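Local coordinates for protein putative cytochrome P450 hydroxylase (Chondromyces apiculatus DSM 436, PDB 6GMF) that probably acts as a cytochrome P450 monooxygenase that oxidises terpenes at a thiolate-bound heme, at residues A[107-112]-A[142-147]; A[136-141]-A[237-242]; A[334-339]-A[348-353]. All coordinates share one frame; numbering follows the deposited sequence. Where two conformers were deposited one is given.

Interaction 1. Residues A[107-112]-A[142-147]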
loop_
_atom_site.group_PDB
_atom_site.type_symbol
_atom_site.label_atom_id
_atom_site.label_comp_id
_atom_site.label_asym_id
_atom_site.label_seq_id
_atom_site.Cartn_x
_atom_site.Cartn_y
_atom_site.Cartn_z
ATOM N N GLU A 107 -3.591 13.477 13.029
ATOM C CA GLU A 107 -4.607 12.583 13.561
ATOM C C GLU A 107 -5.947 13.307 13.795
ATOM O O GLU A 107 -7.019 12.749 13.530
ATOM C CB GLU A 107 -4.092 11.858 14.815
ATOM C CG GLU A 107 -5.170 11.061 15.492
ATOM C CD GLU A 107 -4.751 10.155 16.627
ATOM O OE1 GLU A 107 -3.570 10.149 16.954
ATOM O OE2 GLU A 107 -5.620 9.441 17.147
ATOM N N PRO A 108 -5.991 14.525 14.384
ATOM C CA PRO A 108 -7.279 15.204 14.550
ATOM C C PRO A 108 -8.051 15.411 13.238
ATOM O O PRO A 108 -9.278 15.175 13.202
ATOM C CB PRO A 108 -6.902 16.529 15.244
ATOM C CG PRO A 108 -5.649 16.116 16.039
ATOM C CD PRO A 108 -4.890 15.205 15.087
ATOM N N ARG A 109 -7.350 15.817 12.194
ATOM C CA ARG A 109 -7.993 16.040 10.881
ATOM C C ARG A 109 -8.450 14.702 10.294
ATOM O O ARG A 109 -9.454 14.660 9.662
ATOM C CB ARG A 109 -7.010 16.718 9.933
ATOM C CG ARG A 109 -7.583 16.966 8.549
ATOM C CD ARG A 109 -8.906 17.693 8.555
ATOM N NE ARG A 109 -9.425 17.733 7.199
ATOM C CZ ARG A 109 -10.699 17.700 6.877
ATOM N NH1 ARG A 109 -11.624 17.672 7.817
ATOM N NH2 ARG A 109 -11.052 17.680 5.613
ATOM N N ILE A 110 -7.652 13.669 10.461
ATOM C CA ILE A 110 -8.020 12.330 9.959
ATOM C C ILE A 110 -9.304 11.858 10.659
ATOM O O ILE A 110 -10.167 11.268 10.019
ATOM C CB ILE A 110 -6.836 11.354 10.092
ATOM C CG1 ILE A 110 -5.717 11.717 9.107
ATOM C CG2 ILE A 110 -7.303 9.913 9.908
ATOM C CD1 ILE A 110 -4.409 11.014 9.327
ATOM N N ARG A 111 -9.442 12.105 11.977
ATOM C CA ARG A 111 -10.635 11.715 12.719
ATOM C C ARG A 111 -11.846 12.475 12.150
ATOM O O ARG A 111 -12.902 11.927 11.967
ATOM C CB ARG A 111 -10.381 11.963 14.216
ATOM C CG ARG A 111 -11.384 11.319 15.155
ATOM C CD ARG A 111 -10.885 11.265 16.590
ATOM N NE ARG A 111 -9.645 10.507 16.737
ATOM C CZ ARG A 111 -9.556 9.175 16.774
ATOM N NH1 ARG A 111 -10.642 8.430 16.676
ATOM N NH2 ARG A 111 -8.378 8.596 16.902
ATOM N N ASP A 112 -11.641 13.739 11.830
ATOM C CA ASP A 112 -12.741 14.558 11.284
ATOM C C ASP A 112 -13.156 13.995 9.928
ATOM O O ASP A 112 -14.302 13.964 9.650
ATOM C CB ASP A 112 -12.342 16.031 11.201
ATOM C CG ASP A 112 -12.477 16.773 12.515
ATOM O OD1 ASP A 112 -13.068 16.234 13.427
ATOM O OD2 ASP A 112 -11.979 17.876 12.586
ATOM N N ILE A 142 -4.001 12.624 1.632
ATOM C CA ILE A 142 -2.771 12.965 0.891
ATOM C C ILE A 142 -2.933 14.288 0.142
ATOM O O ILE A 142 -1.960 15.067 0.061
ATOM C CB ILE A 142 -2.211 11.828 0.017
ATOM C CG1 ILE A 142 -0.696 11.942 -0.164
ATOM C CG2 ILE A 142 -2.922 11.739 -1.331
ATOM C CD1 ILE A 142 0.093 11.778 1.130
ATOM N N ALA A 143 -4.115 14.552 -0.432
ATOM C CA ALA A 143 -4.331 15.866 -1.067
ATOM C C ALA A 143 -4.172 16.996 -0.031
ATOM O O ALA A 143 -3.592 18.024 -0.310
ATOM C CB ALA A 143 -5.685 15.855 -1.731
ATOM N N GLU A 144 -4.657 16.802 1.186
ATOM C CA GLU A 144 -4.498 17.872 2.188
ATOM C C GLU A 144 -3.022 18.018 2.545
ATOM O O GLU A 144 -2.524 19.158 2.680
ATOM C CB GLU A 144 -5.377 17.597 3.403
ATOM C CG GLU A 144 -6.817 17.854 3.021
ATOM C CD GLU A 144 -7.838 17.861 4.122
ATOM O OE1 GLU A 144 -7.435 17.891 5.341
ATOM O OE2 GLU A 144 -9.042 17.816 3.747
ATOM N N MET A 145 -2.316 16.894 2.692
ATOM C CA MET A 145 -0.890 16.947 3.039
ATOM C C MET A 145 -0.086 17.648 1.948
ATOM O O MET A 145 0.846 18.428 2.236
ATOM C CB MET A 145 -0.319 15.552 3.251
ATOM C CG MET A 145 -0.738 14.982 4.551
ATOM S SD MET A 145 0.080 13.388 4.805
ATOM C CE MET A 145 1.797 13.791 4.551
ATOM N N LEU A 146 -0.467 17.424 0.699
ATOM C CA LEU A 146 0.197 18.083 -0.426
ATOM C C LEU A 146 -0.280 19.516 -0.711
ATOM O O LEU A 146 0.194 20.144 -1.662
ATOM C CB LEU A 146 -0.027 17.217 -1.662
ATOM C CG LEU A 146 0.779 15.928 -1.694
ATOM C CD1 LEU A 146 0.263 15.032 -2.797
ATOM C CD2 LEU A 146 2.268 16.203 -1.876
ATOM N N GLY A 147 -1.230 20.042 0.042
ATOM C CA GLY A 147 -1.637 21.399 -0.139
ATOM C C GLY A 147 -2.454 21.632 -1.400
ATOM O O GLY A 147 -2.416 22.727 -1.960
#
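Arg109 and Glu144 meet in a side-on, two-pronged salt bridge, the link that joins these two helix segments. NE of Arg109 donates to OE1 of Glu144 over 2.7 Å at an N-H...O angle of 172°. The second prong is just as short and equally straight, with Arg109 NH2 reaching Glu144 OE2 at 2.7 Å. Both carboxylate oxygens use their syn lone pairs, and both lie practically in the guanidinium plane, so the two flat groups are nearly coplanar and a turn of either about its last bond would probably strain both bonds. Arg109 leaves the helix with CG anti to its own N, then bends at chi2 (52°), which brings its NE edge round to the acid. The same bend lays the aliphatic part of the arginine beside the carboxylate, with CG of Arg109 3.3 Å from OE1 of Glu144. Glu144 by contrast runs out extended beyond CG, and the two chains cross at about a right angle. OE2 of Glu144 has a second cation in Arg153 of helix 153-163, so positive groups would favour a charged carboxylate here. One turn of helix 107-119 is tied within itself, Arg111 NH2 giving a hydrogen bond of 2.9 Å to the anti lone pair of Glu107 OE2; Lys354 and Glu358 of helix 346-363 extend this ion network. Just past Glu144, helix 136-145 ends in a Schellman motif, where Gly147 takes a positive phi of 73° and its N bonds back to Glu144 O at 3.1 Å. A partly exposed salt bridge spanning neighbouring helices, it ties together helices D and E on the outer side of the four-helix bundle, completed by helices 220-251 and 346-363, characteristic of the cytochrome P450 fold.

Interaction 2. Residues A[136-141]-A[237-242]. With HEM (protoporphyrin IX containing Fe), chain B.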
loop_
_atom_site.group_PDB
_atom_site.type_symbol
_atom_site.label_atom_id
_atom_site.label_comp_id
_atom_site.label_asym_id
_atom_site.label_seq_id
_atom_site.Cartn_x
_atom_site.Cartn_y
_atom_site.Cartn_z
ATOM N N PRO A 136 -12.065 7.073 -0.572
ATOM C CA PRO A 136 -11.847 8.498 -0.317
ATOM C C PRO A 136 -10.810 8.801 0.767
ATOM O O PRO A 136 -10.055 9.756 0.621
ATOM C CB PRO A 136 -13.190 9.074 0.155
ATOM C CG PRO A 136 -14.098 7.871 0.312
ATOM C CD PRO A 136 -13.483 6.707 -0.424
ATOM N N MET A 137 -10.771 8.057 1.877
ATOM C CA MET A 137 -9.994 8.536 3.031
ATOM C C MET A 137 -8.536 8.786 2.639
ATOM O O MET A 137 -8.014 9.885 2.850
ATOM C CB MET A 137 -10.043 7.588 4.228
ATOM C CG MET A 137 -8.840 7.748 5.112
ATOM S SD MET A 137 -9.153 7.148 6.745
ATOM C CE MET A 137 -9.790 8.630 7.527
ATOM N N PRO A 138 -7.804 7.829 2.028
ATOM C CA PRO A 138 -6.374 8.070 1.744
ATOM C C PRO A 138 -6.125 9.246 0.788
ATOM O O PRO A 138 -5.199 10.087 0.989
ATOM C CB PRO A 138 -5.886 6.769 1.129
ATOM C CG PRO A 138 -6.879 5.730 1.606
ATOM C CD PRO A 138 -8.206 6.448 1.737
ATOM N N MET A 139 -6.979 9.337 -0.210
ATOM C CA MET A 139 -6.881 10.347 -1.215
ATOM C C MET A 139 -7.117 11.745 -0.619
ATOM O O MET A 139 -6.362 12.739 -0.956
ATOM C CB MET A 139 -7.933 9.999 -2.268
ATOM C CG MET A 139 -7.902 10.811 -3.491
ATOM S SD MET A 139 -9.525 10.419 -4.226
ATOM C CE MET A 139 -9.149 8.745 -4.715
ATOM N N ILE A 140 -8.098 11.882 0.274
ATOM C CA ILE A 140 -8.395 13.172 0.912
ATOM C C ILE A 140 -7.192 13.572 1.783
ATOM O O ILE A 140 -6.724 14.713 1.733
ATOM C CB ILE A 140 -9.676 13.108 1.752
ATOM C CG1 ILE A 140 -10.924 12.854 0.909
ATOM C CG2 ILE A 140 -9.842 14.341 2.610
ATOM C CD1 ILE A 140 -12.149 12.421 1.770
ATOM N N VAL A 141 -6.681 12.628 2.573
ATOM C CA VAL A 141 -5.590 12.917 3.475
ATOM C C VAL A 141 -4.344 13.341 2.707
ATOM O O VAL A 141 -3.777 14.398 3.014
ATOM C CB VAL A 141 -5.268 11.734 4.386
ATOM C CG1 VAL A 141 -3.994 12.014 5.165
ATOM C CG2 VAL A 141 -6.441 11.462 5.288
ATOM N N THR A 237 -2.958 1.114 -1.603
ATOM C CA THR A 237 -2.552 0.225 -0.519
ATOM C C THR A 237 -3.328 0.524 0.777
ATOM O O THR A 237 -3.757 -0.405 1.445
ATOM C CB THR A 237 -1.066 0.369 -0.240
ATOM O OG1 THR A 237 -0.856 1.764 -0.079
ATOM C CG2 THR A 237 -0.259 -0.273 -1.353
ATOM N N THR A 238 -3.470 1.784 1.102
ATOM C CA THR A 238 -4.190 2.133 2.385
ATOM C C THR A 238 -5.666 1.787 2.255
ATOM O O THR A 238 -6.255 1.272 3.196
ATOM C CB THR A 238 -3.964 3.580 2.792
ATOM O OG1 THR A 238 -2.570 3.823 2.883
ATOM C CG2 THR A 238 -4.601 3.884 4.131
ATOM N N THR A 239 -6.230 2.059 1.072
ATOM C CA THR A 239 -7.612 1.648 0.777
ATOM C C THR A 239 -7.727 0.143 1.006
ATOM O O THR A 239 -8.741 -0.337 1.535
ATOM C CB THR A 239 -7.957 2.070 -0.651
ATOM O OG1 THR A 239 -8.032 3.493 -0.701
ATOM C CG2 THR A 239 -9.247 1.473 -1.152
ATOM N N SER A 240 -6.777 -0.610 0.449
ATOM C CA SER A 240 -6.761 -2.061 0.562
ATOM C C SER A 240 -6.755 -2.505 2.031
ATOM O O SER A 240 -7.496 -3.398 2.398
ATOM C CB SER A 240 -5.607 -2.647 -0.175
ATOM O OG SER A 240 -5.250 -3.898 0.389
ATOM N N LEU A 241 -5.876 -1.901 2.829
ATOM C CA LEU A 241 -5.777 -2.240 4.277
ATOM C C LEU A 241 -7.134 -2.091 4.971
ATOM O O LEU A 241 -7.586 -3.021 5.647
ATOM C CB LEU A 241 -4.740 -1.326 4.904
ATOM C CG LEU A 241 -4.629 -1.475 6.424
ATOM C CD1 LEU A 241 -4.358 -2.920 6.824
ATOM C CD2 LEU A 241 -3.562 -0.569 6.944
ATOM N N ILE A 242 -7.789 -0.937 4.792
ATOM C CA ILE A 242 -9.038 -0.725 5.430
ATOM C C ILE A 242 -10.109 -1.691 4.896
ATOM O O ILE A 242 -10.858 -2.265 5.735
ATOM C CB ILE A 242 -9.467 0.743 5.355
ATOM C CG1 ILE A 242 -8.383 1.667 5.889
ATOM C CG2 ILE A 242 -10.781 0.964 6.095
ATOM C CD1 ILE A 242 -8.630 3.121 5.596
HETATM C CHA HEM B . 7.436 1.463 0.168
HETATM C CHB HEM B . 3.797 -1.229 1.492
HETATM C CHC HEM B . 1.256 2.791 2.394
HETATM C CHD HEM B . 4.773 5.473 0.694
HETATM C C1A HEM B . 6.666 0.372 0.495
HETATM C C2A HEM B . 7.193 -0.949 0.478
HETATM C C3A HEM B . 6.136 -1.725 0.832
HETATM C C4A HEM B . 5.038 -0.863 1.086
HETATM C CMA HEM B . 6.049 -3.229 0.909
HETATM C CAA HEM B . 8.575 -1.428 0.130
HETATM C CBA HEM B . 8.827 -1.537 -1.398
HETATM C CGA HEM B . 10.168 -2.152 -1.739
HETATM O O1A HEM B . 10.897 -2.630 -0.834
HETATM O O2A HEM B . 10.402 -2.242 -2.990
HETATM C C1B HEM B . 2.742 -0.376 1.853
HETATM C C2B HEM B . 1.474 -0.793 2.393
HETATM C C3B HEM B . 0.733 0.318 2.644
HETATM C C4B HEM B . 1.584 1.450 2.271
HETATM C CMB HEM B . 1.133 -2.217 2.576
HETATM C CAB HEM B . -0.639 0.485 3.264
HETATM C CBB HEM B . -1.126 -0.461 3.999
HETATM C C1C HEM B . 1.968 3.894 2.080
HETATM C C2C HEM B . 1.491 5.242 2.221
HETATM C C3C HEM B . 2.544 5.989 1.718
HETATM C C4C HEM B . 3.563 5.125 1.257
HETATM C CMC HEM B . 0.249 5.685 2.939
HETATM C CAC HEM B . 2.694 7.441 1.623
HETATM C CBC HEM B . 1.729 8.313 1.795
HETATM C C1D HEM B . 5.763 4.577 0.389
HETATM C C2D HEM B . 7.058 5.002 -0.220
HETATM C C3D HEM B . 7.805 3.886 -0.350
HETATM C C4D HEM B . 6.981 2.788 0.166
HETATM C CMD HEM B . 7.359 6.456 -0.545
HETATM C CAD HEM B . 9.193 3.803 -0.920
HETATM C CBD HEM B . 10.338 3.836 0.105
HETATM C CGD HEM B . 11.703 3.636 -0.521
HETATM O O1D HEM B . 12.679 4.012 0.149
HETATM O O2D HEM B . 11.813 3.087 -1.649
HETATM N NA HEM B . 5.336 0.418 0.882
HETATM N NB HEM B . 2.734 0.951 1.825
HETATM N NC HEM B . 3.199 3.825 1.457
HETATM N ND HEM B . 5.758 3.207 0.529
HETATM FE FE HEM B . 4.330 2.106 1.263
HETATM O O HOH W 1 3.614 1.848 -0.846
#
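Pro138 and Thr238 mark the closest backbone approach, CA to CA 6.4 Å, where the segments 136-141 and 237-242 run roughly antiparallel at 143° with their axes 8.7 Å apart. The pyrrolidine ring of Pro138 does most of the touching. Its CG sits 3.8 Å from CB of Thr238 and 3.4 Å from OG1 of Thr239, whose side chain it crosses at about a right angle. Both threonines hold OG1 beside their own backbone N. Thr238 OG1 bonds to Gly234 O within its helix, while Thr239 OG1 bonds to Thr134 O, ahead of helix 136-145, and to Asn235 O in its own helix. In one of two deposited conformers of Met137, SD approaches Ile242 CD1, a less certain contact. On the heme side, Thr237 CB packs 3.4 Å from HEM C3B, on the porphyrin face that carries the iron-bound water, and Leu241 CD2 rests on the vinyl carbon CBB. Contact across the helices is therefore van der Waals: a proline ring, with no N-H to offer, lies against hydroxyls already engaged with carbonyls, so the contact between the helices needs no polar partner across it.

Interaction 3. Residues A[334-339]-A[348-353]. With HEM (protoporphyrin IX containing Fe), chain B.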
loop_
_atom_site.group_PDB
_atom_site.type_symbol
_atom_site.label_atom_id
_atom_site.label_comp_id
_atom_site.label_asym_id
_atom_site.label_seq_id
_atom_site.Cartn_x
_atom_site.Cartn_y
_atom_site.Cartn_z
ATOM N N LEU A 334 6.003 -8.715 7.172
ATOM C CA LEU A 334 6.734 -7.975 6.130
ATOM C C LEU A 334 5.791 -7.159 5.203
ATOM O O LEU A 334 6.139 -6.826 4.081
ATOM C CB LEU A 334 7.490 -8.997 5.294
ATOM C CG LEU A 334 8.501 -9.842 6.056
ATOM C CD1 LEU A 334 9.251 -10.755 5.087
ATOM C CD2 LEU A 334 9.475 -8.947 6.781
ATOM N N ALA A 335 4.595 -6.813 5.669
ATOM C CA ALA A 335 3.613 -6.094 4.852
ATOM C C ALA A 335 4.169 -4.749 4.359
ATOM O O ALA A 335 3.716 -4.288 3.316
ATOM C CB ALA A 335 2.304 -5.907 5.549
ATOM N N PHE A 336 5.058 -4.098 5.140
ATOM C CA PHE A 336 5.630 -2.816 4.788
ATOM C C PHE A 336 7.033 -2.962 4.194
ATOM O O PHE A 336 7.754 -1.970 4.065
ATOM C CB PHE A 336 5.632 -1.918 6.035
ATOM C CG PHE A 336 4.281 -1.389 6.420
ATOM C CD1 PHE A 336 3.516 -0.680 5.519
ATOM C CD2 PHE A 336 3.758 -1.584 7.691
ATOM C CE1 PHE A 336 2.294 -0.142 5.838
ATOM C CE2 PHE A 336 2.521 -1.065 8.017
ATOM C CZ PHE A 336 1.787 -0.328 7.110
ATOM N N GLY A 337 7.436 -4.191 3.847
ATOM C CA GLY A 337 8.763 -4.493 3.456
ATOM C C GLY A 337 9.715 -4.543 4.642
ATOM O O GLY A 337 9.329 -4.851 5.768
ATOM N N LEU A 338 10.990 -4.293 4.358
ATOM C CA LEU A 338 12.091 -4.569 5.247
ATOM C C LEU A 338 13.344 -3.863 4.737
ATOM O O LEU A 338 13.637 -3.892 3.557
ATOM C CB LEU A 338 12.320 -6.075 5.269
ATOM C CG LEU A 338 13.278 -6.631 6.313
ATOM C CD1 LEU A 338 12.673 -6.431 7.703
ATOM C CD2 LEU A 338 13.524 -8.091 6.049
ATOM N N ASP A 339 14.120 -3.342 5.683
ATOM C CA ASP A 339 15.413 -2.750 5.405
ATOM C C ASP A 339 15.270 -1.414 4.643
ATOM O O ASP A 339 14.445 -0.580 4.986
ATOM C CB ASP A 339 16.320 -3.759 4.724
ATOM C CG ASP A 339 17.771 -3.593 5.163
ATOM O OD1 ASP A 339 18.111 -2.474 5.618
ATOM O OD2 ASP A 339 18.520 -4.596 5.073
ATOM N N LEU A 348 1.546 6.524 8.551
ATOM C CA LEU A 348 0.365 7.131 7.985
ATOM C C LEU A 348 -0.701 6.074 7.658
ATOM O O LEU A 348 -1.839 6.241 7.962
ATOM C CB LEU A 348 0.711 7.978 6.751
ATOM C CG LEU A 348 -0.508 8.680 6.155
ATOM C CD1 LEU A 348 -1.261 9.509 7.222
ATOM C CD2 LEU A 348 -0.086 9.530 4.967
ATOM N N ALA A 349 -0.321 4.967 7.011
ATOM C CA ALA A 349 -1.250 3.874 6.753
ATOM C C ALA A 349 -1.857 3.368 8.062
ATOM O O ALA A 349 -3.063 3.110 8.152
ATOM C CB ALA A 349 -0.516 2.750 6.063
ATOM N N ARG A 350 -0.988 3.142 9.053
ATOM C CA ARG A 350 -1.410 2.598 10.373
ATOM C C ARG A 350 -2.371 3.572 11.061
ATOM O O ARG A 350 -3.335 3.103 11.698
ATOM C CB ARG A 350 -0.184 2.324 11.252
ATOM C CG ARG A 350 0.552 1.038 10.907
ATOM C CD ARG A 350 1.813 0.853 11.731
ATOM N NE ARG A 350 2.248 -0.536 11.775
ATOM C CZ ARG A 350 3.469 -0.952 11.460
ATOM N NH1 ARG A 350 4.417 -0.073 11.184
ATOM N NH2 ARG A 350 3.738 -2.245 11.423
ATOM N N LEU A 351 -2.109 4.874 10.927
ATOM C CA LEU A 351 -2.944 5.911 11.550
ATOM C C LEU A 351 -4.303 6.036 10.853
ATOM O O LEU A 351 -5.335 6.074 11.494
ATOM C CB LEU A 351 -2.196 7.244 11.469
ATOM C CG LEU A 351 -2.915 8.424 12.107
ATOM C CD1 LEU A 351 -3.334 8.072 13.534
ATOM C CD2 LEU A 351 -2.033 9.651 12.067
ATOM N N GLU A 352 -4.301 6.071 9.502
ATOM C CA GLU A 352 -5.568 6.188 8.765
ATOM C C GLU A 352 -6.441 4.977 9.093
ATOM O O GLU A 352 -7.652 5.095 9.271
ATOM C CB GLU A 352 -5.298 6.280 7.256
ATOM C CG GLU A 352 -4.639 7.594 6.866
ATOM C CD GLU A 352 -4.524 7.839 5.372
ATOM O OE1 GLU A 352 -5.299 7.263 4.609
ATOM O OE2 GLU A 352 -3.648 8.629 4.989
ATOM N N ALA A 353 -5.812 3.789 9.092
ATOM C CA ALA A 353 -6.577 2.580 9.296
ATOM C C ALA A 353 -7.127 2.566 10.734
ATOM O O ALA A 353 -8.311 2.205 10.950
ATOM C CB ALA A 353 -5.749 1.347 8.990
HETATM C CHA HEM B . 7.436 1.463 0.168
HETATM C CHB HEM B . 3.797 -1.229 1.492
HETATM C CHC HEM B . 1.256 2.791 2.394
HETATM C CHD HEM B . 4.773 5.473 0.694
HETATM C C1A HEM B . 6.666 0.372 0.495
HETATM C C2A HEM B . 7.193 -0.949 0.478
HETATM C C3A HEM B . 6.136 -1.725 0.832
HETATM C C4A HEM B . 5.038 -0.863 1.086
HETATM C CMA HEM B . 6.049 -3.229 0.909
HETATM C CAA HEM B . 8.575 -1.428 0.130
HETATM C CBA HEM B . 8.827 -1.537 -1.398
HETATM C CGA HEM B . 10.168 -2.152 -1.739
HETATM O O1A HEM B . 10.897 -2.630 -0.834
HETATM O O2A HEM B . 10.402 -2.242 -2.990
HETATM C C1B HEM B . 2.742 -0.376 1.853
HETATM C C2B HEM B . 1.474 -0.793 2.393
HETATM C C3B HEM B . 0.733 0.318 2.644
HETATM C C4B HEM B . 1.584 1.450 2.271
HETATM C CMB HEM B . 1.133 -2.217 2.576
HETATM C CAB HEM B . -0.639 0.485 3.264
HETATM C CBB HEM B . -1.126 -0.461 3.999
HETATM C C1C HEM B . 1.968 3.894 2.080
HETATM C C2C HEM B . 1.491 5.242 2.221
HETATM C C3C HEM B . 2.544 5.989 1.718
HETATM C C4C HEM B . 3.563 5.125 1.257
HETATM C CMC HEM B . 0.249 5.685 2.939
HETATM C CAC HEM B . 2.694 7.441 1.623
HETATM C CBC HEM B . 1.729 8.313 1.795
HETATM C C1D HEM B . 5.763 4.577 0.389
HETATM C C2D HEM B . 7.058 5.002 -0.220
HETATM C C3D HEM B . 7.805 3.886 -0.350
HETATM C C4D HEM B . 6.981 2.788 0.166
HETATM C CMD HEM B . 7.359 6.456 -0.545
HETATM C CAD HEM B . 9.193 3.803 -0.920
HETATM C CBD HEM B . 10.338 3.836 0.105
HETATM C CGD HEM B . 11.703 3.636 -0.521
HETATM O O1D HEM B . 12.679 4.012 0.149
HETATM O O2D HEM B . 11.813 3.087 -1.649
HETATM N NA HEM B . 5.336 0.418 0.882
HETATM N NB HEM B . 2.734 0.951 1.825
HETATM N NC HEM B . 3.199 3.825 1.457
HETATM N ND HEM B . 5.758 3.207 0.529
HETATM FE FE HEM B . 4.330 2.106 1.263
HETATM O O HOH W 1 3.614 1.848 -0.846
#
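Phe336 CE2 sits over one face of the Arg350 guanidinium, 3.6 Å from Arg350 CZ and above the centre of the group. The planes are 64° apart, too steep for a parallel stack. At the edge of the phenyl ring, near its plane, stand Arg350 NH2, the methyl of Ala349 and pyrrole B of the heme. This is the cysteine-ligand loop of the P450 fold: Phe336 opens the FGxxxHxCxG signature that leads to Cys343, the axial ligand of the iron, and into the L helix, 346-363. CG of Phe336 is anti to the carbonyl carbon (chi1 -74°), which carries the ring over the proximal porphyrin face, edge first, so that CE1 comes 3.6 Å from HEM C3B. CZ meets Ala349 CB at 4.0 Å, and that methyl in turn touches the vinyl carbon HEM CAB. Arg350 reaches the ring with a chain extended from CG to NE; its NE forms a salt bridge with Glu271 of helix 266-276, which probably fixes the turn of the guanidinium. A backbone hydrogen bond ties Phe336 to Cys343, whose side chain also touches the ring. With an alanine here, pyrrole B and the iron's sulfur ligand would probably lose their packing partner and the guanidinium face its cover. Leu334 to Gly337 form a type I turn closed by Gly337 N to Leu334 O, and it too borders the heme: Gly337 N lies 3.4 Å from the methyl carbon HEM CMA.

How the interactions relate
Interaction 1 lies toward the surface and relies on charge, whereas interactions 2 and 3 are largely buried around the heme and rely on packing. Helix 136-145 serves two of them, meeting helix 107-119 in interaction 1 and helix 220-251 in interaction 2; Ile110 of the first packs on Met137 and Val141 of the second. Helix 346-363, from interaction 3, joins the set: Leu348 touches Met145, Leu351 touches Ile110, and Glu352 packs against both Pro138 and Thr238. Interactions 2 and 3 border one porphyrin, Thr237 on the water side, with Leu241 and Thr238 at the rim, and the cysteine-ligand loop on the thiolate side. Interaction 3 places a phenyl ring against a guanidinium whose charge is paired with Glu271.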